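Tail component (Lactobacillus phage J-1, PDB 5LY8) probably binds carbohydrate on the Lactobacillus host surface, as the second carbohydrate-binding module of the phage's evolved distal tail protein. Local coordinates at residues P159-Y162 against Y163-G166. Residues are numbered along the deposited sequence; the frame is centred on the assembly and turned at random.
Sequences PRNY and YRDG
Tyr163 meets Pro159 first through the backbone: its N donates to Pro159 O across a nearly straight bond of 2.8 Å, the hydrogen at 173°. The same carbonyl also accepts from Tyr162 N, two grips that close a single helix-like turn. The Tyr163 ring runs alongside the proline, CD2 resting 3.7 Å from Pro159 CD. In Tyr162, CG lies anti to the backbone N (chi1 -178°), which swings the edge of the ring over one face of Tyr163. This is an edge-to-face stack with centroids 4.7 Å apart and planes at 60°; Tyr162 CD2 makes the touch, lying toward the rim and 3.3 Å from Tyr163 CE2. Tyr163 is also the centre of an inverse gamma turn, closed by a weak bond from Arg164 N to Tyr162 O. Helix-like turn and gamma turn together turn the chain in the loop between strand 151-158 and strand 166-175, which belong to different sheets of a fold assigned to the concanavalin clan, so the loop is a crossing from one sheet to the other. The extended Arg164 side chain lies with Asn161 O over one face of its guanidinium, and the backbone O of Arg164 is hydrogen-bonded to Tyr168 OH. At Asp165, OD1 takes both end nitrogens of Arg160 in a salt bridge, NH2 at 2.9 Å and NH1 at 3.0 Å. Both come from the same face of the carboxylate, while OD1 stays in the guanidinium plane. Bends at chi2 and chi3 curl the arginine back so that NH1 reaches Tyr163 O too, on a lone pair at 3.3 Å. Beyond the loop, Thr104 N also donates to OD1, Arg160 NE forms a salt bridge with Asp136, and the Arg160 side chain lies about 8 Å from a bound magnesium ion.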
loop_
_atom_site.group_PDB
_atom_site.type_symbol
_atom_site.label_atom_id
_atom_site.label_comp_id
_atom_site.label_asym_id
_atom_site.label_seq_id
_atom_site.Cartn_x
_atom_site.Cartn_y
_atom_site.Cartn_z
ATOM N N PRO A 159 10.868 12.811 -8.972
ATOM C CA PRO A 159 10.881 13.972 -9.877
ATOM C C PRO A 159 9.627 13.979 -10.756
ATOM O O PRO A 159 9.371 13.010 -11.475
ATOM C CB PRO A 159 12.177 13.794 -10.676
ATOM C CG PRO A 159 12.525 12.338 -10.538
ATOM C CD PRO A 159 12.032 11.928 -9.178
ATOM N N ARG A 160 8.844 15.041 -10.688
ATOM C CA ARG A 160 7.573 15.097 -11.411
ATOM C C ARG A 160 7.636 15.016 -12.922
ATOM O O ARG A 160 6.698 14.667 -13.543
ATOM C CB ARG A 160 6.737 16.283 -10.953
ATOM C CG ARG A 160 6.054 16.016 -9.618
ATOM C CD ARG A 160 4.798 15.163 -9.784
ATOM N NE ARG A 160 3.646 15.895 -10.259
ATOM C CZ ARG A 160 2.621 15.328 -10.888
ATOM N NH1 ARG A 160 2.651 14.036 -11.191
ATOM N NH2 ARG A 160 1.583 16.032 -11.226
ATOM N N ASN A 161 8.783 15.333 -13.501
ATOM C CA ASN A 161 8.933 15.228 -14.938
ATOM C C ASN A 161 8.963 13.797 -15.398
ATOM O O ASN A 161 8.605 13.517 -16.511
ATOM C CB ASN A 161 10.234 15.922 -15.374
ATOM C CG ASN A 161 10.456 15.879 -16.856
ATOM O OD1 ASN A 161 9.615 16.301 -17.607
ATOM N ND2 ASN A 161 11.580 15.324 -17.270
ATOM N N TYR A 162 9.460 12.924 -14.543
ATOM C CA TYR A 162 9.601 11.514 -14.803
ATOM C C TYR A 162 8.355 10.767 -14.263
ATOM O O TYR A 162 7.797 9.971 -14.933
ATOM C CB TYR A 162 10.889 10.992 -14.158
ATOM C CG TYR A 162 11.250 9.528 -14.359
ATOM C CD1 TYR A 162 12.106 9.142 -15.367
ATOM C CD2 TYR A 162 10.735 8.543 -13.566
ATOM C CE1 TYR A 162 12.428 7.814 -15.581
ATOM C CE2 TYR A 162 11.074 7.227 -13.774
ATOM C CZ TYR A 162 11.920 6.863 -14.782
ATOM O OH TYR A 162 12.254 5.551 -14.947
ATOM N N TYR A 163 7.975 11.090 -13.042
ATOM C CA TYR A 163 6.841 10.454 -12.373
ATOM C C TYR A 163 5.605 11.273 -12.585
ATOM O O TYR A 163 5.170 12.030 -11.713
ATOM C CB TYR A 163 7.142 10.246 -10.893
ATOM C CG TYR A 163 8.211 9.213 -10.691
ATOM C CD1 TYR A 163 7.896 7.855 -10.649
ATOM C CD2 TYR A 163 9.541 9.581 -10.523
ATOM C CE1 TYR A 163 8.876 6.891 -10.448
ATOM C CE2 TYR A 163 10.533 8.622 -10.297
ATOM C CZ TYR A 163 10.192 7.278 -10.263
ATOM O OH TYR A 163 11.163 6.322 -10.082
ATOM N N ARG A 164 5.062 11.159 -13.794
ATOM C CA ARG A 164 3.911 11.938 -14.225
ATOM C C ARG A 164 2.622 11.317 -13.719
ATOM O O ARG A 164 2.592 10.144 -13.322
ATOM C CB ARG A 164 3.854 11.995 -15.773
ATOM C CG ARG A 164 5.013 12.773 -16.424
ATOM C CD ARG A 164 5.071 12.525 -17.930
ATOM N NE ARG A 164 5.693 13.631 -18.667
ATOM C CZ ARG A 164 6.290 13.512 -19.852
ATOM N NH1 ARG A 164 6.384 12.328 -20.443
ATOM N NH2 ARG A 164 6.821 14.576 -20.443
ATOM N N ASP A 165 1.532 12.068 -13.768
ATOM C CA ASP A 165 0.225 11.494 -13.453
ATOM C C ASP A 165 -0.001 10.254 -14.342
ATOM O O ASP A 165 0.370 10.258 -15.525
ATOM C CB ASP A 165 -0.860 12.504 -13.818
ATOM C CG ASP A 165 -0.938 13.765 -12.981
ATOM O OD1 ASP A 165 -0.224 13.850 -11.947
ATOM O OD2 ASP A 165 -1.786 14.623 -13.302
ATOM N N GLY A 166 -0.590 9.205 -13.782
ATOM C CA GLY A 166 -0.883 8.052 -14.619
ATOM C C GLY A 166 -0.929 6.745 -13.881
ATOM O O GLY A 166 -1.211 6.700 -12.687
#